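Local coordinates for protein 401aa long hypothetical glucose-1-phosphate thymidylyltransferase (Sulfolobus tokodaii, PDB 2GGO) that transfers nucleotidyl groups to sugar 1-phosphates and, probably as a bifunctional enzyme with an acetyltransferase domain, takes part in making UDP-N-acetylglucosamine and UDP-N-acetylgalactosamine, at residues 233-238 with 251-256; 269-274 with 287-292. All blocks are in the same frame, centred on the assembly; numbering follows the deposited sequence.

Contact 1. Residues 233-238 with 251-256; sequences GNVEDN and AEIKSG
Val235 and Ile253 sit one above the other on neighbouring coils of the parallel beta-helix built by the hexapeptide repeats, at the coil where strand 234-235 forms the edge of its sheet. Their side chains run side by side in the same direction, with Val235 CG2 meeting CB of Ile253 at 4.2 Å, and both also rest on Ile247 of the strand 245-247. Placing CG1 anti to the backbone N leaves CG2 of Val235 as the branch that reaches Ile253. Backbone hydrogen bonds of the parallel-strand pattern join the two coils: Asn234 N to Ala251 O, Ile253 N to Asn234 O, and Glu236 N to Ile253 O.

The other face of the sheet is polar. Asn234 and Glu252 extend alongside each other, amide and carboxylate planes only 12° apart, but it is the CG methylene of Glu252 that ND2 of Asn234 touches, at 3.3 Å. Glu236 behaves differently. Its CG lies anti to the carbonyl carbon (chi1 -66°), and the extended chain beyond reaches across to the next coil and lies beside Lys254, OE1 standing 3.6 Å from Lys254 CB. That OE1 accepts the backbone N-H of Ser255 at 3.1 Å, met on its anti side and 33° out of the carboxylate plane. The second oxygen, OE2, comes within 3.6 Å of OE2 of Glu252, the two carboxylates turned steeply against each other; this closeness of like charges would be expected to raise the proton affinity of one of them.

Past the strands the chains turn together, and the CB atoms of Asn238 and Ser255 come to 4.0 Å. There Gly256 N links the two coils, donating to Asn238 O at 2.6 Å from above the carbonyl plane.

Contact 2. Residues 269-274 with 287-292; sequences SEIGPN and NKIGAS
Ile271 and Ile289 pack side by side on successive coils of the left-handed parallel beta-helix, their side chains aligned and pointing the same way into the apolar interior. The touching branch is the end of Ile271: with chi2 at -62° its CD1 bends toward the next coil and meets Ile289 CB at 3.8 Å. Leu277 and Leu283 pack against both isoleucines.

On the opposite face Glu270 and Lys288 also run alongside each other, yet they meet through the aliphatic part of the lysine. Glu270 OE1 lies 3.0 Å from Lys288 CE, whereas NZ, carried aside by bends at chi2 and chi4, remains 4.4 Å from OE1, beyond a salt bridge.

At the start of the strands Ser269 OG accepts the N-H of Asn287 at 3.2 Å in a nearly straight bond and is also hydrogen-bonded to Gly266 O. Replacing this serine with an alanine would probably leave the Asn287 N-H and Gly266 O without this shared hydroxyl partner.

The backbone ladder runs from Glu270 N to Asn287 O, Ile289 N to Glu270 O and Gly272 N to Ile289 O. At Pro273, which follows a cis peptide bond, the carbonyl O is approached by Ala291 CA at 3.0 Å in a C-H...O contact.

Overall arrangement
Contact 1 closes before contact 2 opens along the chain, and their centres are about 10 Å apart on the same side of the chain's centre. Both belong to one parallel sheet of the C-terminal beta-helix, in which strands 234-235, 252-253, 270-271 and 288-291 follow in chain order. The middle pair joins the contacts: Glu252 N lies 2.9 Å from Ser269 O, and Glu252 O lies 2.9 Å from Ile271 N, both probable hydrogen bonds. Four successive coils are thus connected without interruption, with Val235 and then isoleucines (Ile253, Ile271, Ile289) on the inner face and polar and charged residues (Asn234, Glu252, Glu270, Lys288) on the outer face. Both contacts lie away from the probable nucleotide- and sugar-phosphate-binding sites of the N-terminal domain.

Contact 1. Residues 233-238 with 251-256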
loop_
_atom_site.group_PDB
_atom_site.type_symbol
_atom_site.label_atom_id
_atom_site.label_comp_id
_atom_site.label_asym_id
_atom_site.label_seq_id
_atom_site.Cartn_x
_atom_site.Cartn_y
_atom_site.Cartn_z
ATOM N N GLY A 233 21.087 17.135 2.558
ATOM C CA GLY A 233 20.440 18.359 2.095
ATOM C C GLY A 233 21.058 19.581 2.751
ATOM O O GLY A 233 22.174 19.506 3.278
ATOM N N ASN A 234 20.347 20.709 2.730
ATOM C CA ASN A 234 20.843 21.951 3.275
ATOM C C ASN A 234 19.960 22.328 4.441
ATOM O O ASN A 234 18.754 22.408 4.274
ATOM C CB ASN A 234 20.787 23.024 2.189
ATOM C CG ASN A 234 20.944 24.430 2.734
ATOM O OD1 ASN A 234 21.861 24.706 3.529
ATOM N ND2 ASN A 234 20.053 25.348 2.294
ATOM N N VAL A 235 20.546 22.511 5.616
ATOM C CA VAL A 235 19.816 22.894 6.820
ATOM C C VAL A 235 20.389 24.190 7.351
ATOM O O VAL A 235 21.597 24.279 7.627
ATOM C CB VAL A 235 19.915 21.823 7.910
ATOM C CG1 VAL A 235 19.192 22.262 9.173
ATOM C CG2 VAL A 235 19.367 20.517 7.400
ATOM N N GLU A 236 19.528 25.201 7.495
ATOM C CA GLU A 236 19.976 26.532 7.854
ATOM C C GLU A 236 20.179 26.547 9.332
ATOM O O GLU A 236 19.917 25.545 10.004
ATOM C CB GLU A 236 18.928 27.572 7.496
ATOM C CG GLU A 236 18.680 27.738 6.018
ATOM C CD GLU A 236 17.736 28.901 5.702
ATOM O OE1 GLU A 236 17.032 29.415 6.611
ATOM O OE2 GLU A 236 17.700 29.297 4.505
ATOM N N ASP A 237 20.632 27.680 9.856
ATOM C CA ASP A 237 20.749 27.791 11.292
ATOM C C ASP A 237 19.381 27.940 11.962
ATOM O O ASP A 237 18.403 28.331 11.333
ATOM C CB ASP A 237 21.788 28.834 11.745
ATOM C CG ASP A 237 21.496 30.213 11.247
ATOM O OD1 ASP A 237 20.386 30.467 10.743
ATOM O OD2 ASP A 237 22.389 31.076 11.365
ATOM N N ASN A 238 19.333 27.575 13.236
ATOM C CA ASN A 238 18.105 27.533 14.008
ATOM C C ASN A 238 17.054 26.563 13.555
ATOM O O ASN A 238 15.883 26.880 13.570
ATOM C CB ASN A 238 17.514 28.924 14.161
ATOM C CG ASN A 238 18.379 29.772 14.991
ATOM O OD1 ASN A 238 19.081 30.662 14.494
ATOM N ND2 ASN A 238 18.421 29.457 16.272
ATOM N N ALA A 251 17.115 18.788 -0.563
ATOM C CA ALA A 251 16.162 19.271 0.428
ATOM C C ALA A 251 16.736 20.451 1.215
ATOM O O ALA A 251 17.930 20.469 1.567
ATOM C CB ALA A 251 15.675 18.126 1.350
ATOM N N GLU A 252 15.883 21.444 1.461
ATOM C CA GLU A 252 16.289 22.695 2.091
ATOM C C GLU A 252 15.418 22.878 3.297
ATOM O O GLU A 252 14.187 22.816 3.172
ATOM C CB GLU A 252 16.054 23.865 1.130
ATOM C CG GLU A 252 16.880 25.135 1.489
ATOM C CD GLU A 252 16.235 26.485 1.018
ATOM O OE1 GLU A 252 15.231 26.464 0.228
ATOM O OE2 GLU A 252 16.758 27.565 1.454
ATOM N N ILE A 253 16.043 23.089 4.453
ATOM C CA ILE A 253 15.346 23.309 5.721
ATOM C C ILE A 253 15.719 24.651 6.371
ATOM O O ILE A 253 16.855 24.890 6.732
ATOM C CB ILE A 253 15.613 22.175 6.697
ATOM C CG1 ILE A 253 15.463 20.807 5.971
ATOM C CG2 ILE A 253 14.749 22.331 7.885
ATOM C CD1 ILE A 253 15.241 19.633 6.846
ATOM N N LYS A 254 14.721 25.516 6.503
ATOM C CA LYS A 254 14.881 26.898 6.877
ATOM C C LYS A 254 14.675 27.082 8.345
ATOM O O LYS A 254 14.032 26.271 9.027
ATOM C CB LYS A 254 13.880 27.759 6.110
ATOM C CG LYS A 254 13.954 27.546 4.611
ATOM C CD LYS A 254 13.169 28.592 3.866
ATOM C CE LYS A 254 13.259 28.452 2.301
ATOM N NZ LYS A 254 12.107 29.166 1.636
ATOM N N SER A 255 15.259 28.160 8.829
ATOM C CA SER A 255 15.362 28.425 10.254
ATOM C C SER A 255 13.997 28.437 10.937
ATOM O O SER A 255 12.973 28.710 10.303
ATOM C CB SER A 255 16.108 29.746 10.460
ATOM O OG SER A 255 17.294 29.751 9.654
ATOM N N GLY A 256 13.979 28.091 12.220
ATOM C CA GLY A 256 12.737 28.091 12.966
ATOM C C GLY A 256 12.053 26.753 12.872
ATOM O O GLY A 256 11.167 26.447 13.672
#

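Contact 2. Residues 269-274 with 287-292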
loop_
_atom_site.group_PDB
_atom_site.type_symbol
_atom_site.label_atom_id
_atom_site.label_comp_id
_atom_site.label_asym_id
_atom_site.label_seq_id
_atom_site.Cartn_x
_atom_site.Cartn_y
_atom_site.Cartn_z
ATOM N N SER A 269 12.730 18.617 -1.266
ATOM C CA SER A 269 11.776 19.244 -0.370
ATOM C C SER A 269 12.202 20.629 0.100
ATOM O O SER A 269 13.380 20.936 0.139
ATOM C CB SER A 269 11.493 18.351 0.808
ATOM O OG SER A 269 10.713 17.259 0.304
ATOM N N GLU A 270 11.220 21.485 0.390
ATOM C CA GLU A 270 11.503 22.797 0.917
ATOM C C GLU A 270 10.638 22.962 2.160
ATOM O O GLU A 270 9.437 22.993 2.061
ATOM C CB GLU A 270 11.192 23.836 -0.135
ATOM C CG GLU A 270 11.436 25.270 0.294
ATOM C CD GLU A 270 11.265 26.267 -0.872
ATOM O OE1 GLU A 270 10.188 26.298 -1.510
ATOM O OE2 GLU A 270 12.233 27.036 -1.150
ATOM N N ILE A 271 11.281 23.012 3.323
ATOM C CA ILE A 271 10.599 22.988 4.612
ATOM C C ILE A 271 10.897 24.304 5.265
ATOM O O ILE A 271 12.016 24.770 5.203
ATOM C CB ILE A 271 11.152 21.871 5.552
ATOM C CG1 ILE A 271 11.225 20.551 4.817
ATOM C CG2 ILE A 271 10.223 21.693 6.799
ATOM C CD1 ILE A 271 9.856 20.115 4.372
ATOM N N GLY A 272 9.898 24.918 5.885
ATOM C CA GLY A 272 10.142 26.121 6.635
ATOM C C GLY A 272 9.870 27.425 5.897
ATOM O O GLY A 272 9.409 27.425 4.733
ATOM N N PRO A 273 10.090 28.537 6.576
ATOM C CA PRO A 273 10.616 28.651 7.947
ATOM C C PRO A 273 9.551 28.334 8.985
ATOM O O PRO A 273 8.387 28.343 8.634
ATOM C CB PRO A 273 10.958 30.130 8.043
ATOM C CG PRO A 273 10.019 30.794 7.122
ATOM C CD PRO A 273 9.772 29.855 6.000
ATOM N N ASN A 274 9.936 28.019 10.224
ATOM C CA ASN A 274 8.955 27.939 11.291
ATOM C C ASN A 274 7.941 26.835 11.014
ATOM O O ASN A 274 6.759 26.959 11.272
ATOM C CB ASN A 274 8.269 29.295 11.424
ATOM C CG ASN A 274 9.238 30.413 11.876
ATOM O OD1 ASN A 274 10.166 30.145 12.645
ATOM N ND2 ASN A 274 9.023 31.672 11.393
ATOM N N ASN A 287 8.369 18.148 -1.630
ATOM C CA ASN A 287 7.194 18.606 -0.932
ATOM C C ASN A 287 7.485 19.964 -0.401
ATOM O O ASN A 287 8.626 20.274 -0.156
ATOM C CB ASN A 287 6.849 17.665 0.206
ATOM C CG ASN A 287 6.428 16.323 -0.272
ATOM O OD1 ASN A 287 5.335 16.125 -0.771
ATOM N ND2 ASN A 287 7.297 15.366 -0.130
ATOM N N LYS A 288 6.471 20.814 -0.342
ATOM C CA LYS A 288 6.612 22.083 0.342
ATOM C C LYS A 288 5.755 22.076 1.596
ATOM O O LYS A 288 4.545 21.747 1.528
ATOM C CB LYS A 288 6.339 23.292 -0.562
ATOM C CG LYS A 288 6.525 24.683 0.209
ATOM C CD LYS A 288 7.312 25.710 -0.600
ATOM C CE LYS A 288 7.816 26.913 0.190
ATOM N NZ LYS A 288 6.723 27.295 1.042
ATOM N N ILE A 289 6.424 22.338 2.717
ATOM C CA ILE A 289 5.855 22.468 4.068
ATOM C C ILE A 289 6.346 23.830 4.551
ATOM O O ILE A 289 7.561 23.980 4.836
ATOM C CB ILE A 289 6.317 21.328 5.022
ATOM C CG1 ILE A 289 5.997 19.943 4.473
ATOM C CG2 ILE A 289 5.704 21.487 6.404
ATOM C CD1 ILE A 289 4.548 19.560 4.325
ATOM N N GLY A 290 5.413 24.790 4.665
ATOM C CA GLY A 290 5.644 26.254 4.936
ATOM C C GLY A 290 5.542 26.713 6.354
ATOM O O GLY A 290 5.513 25.898 7.261
ATOM N N ALA A 291 5.448 28.017 6.563
ATOM C CA ALA A 291 5.486 28.593 7.898
ATOM C C ALA A 291 4.180 28.341 8.577
ATOM O O ALA A 291 3.113 28.533 7.948
ATOM C CB ALA A 291 5.770 30.069 7.831
ATOM N N SER A 292 4.258 28.022 9.870
ATOM C CA SER A 292 3.108 27.620 10.656
ATOM C C SER A 292 2.352 26.452 10.134
ATOM O O SER A 292 1.104 26.446 10.260
ATOM C CB SER A 292 2.118 28.770 10.863
ATOM O OG SER A 292 2.697 29.944 11.407
#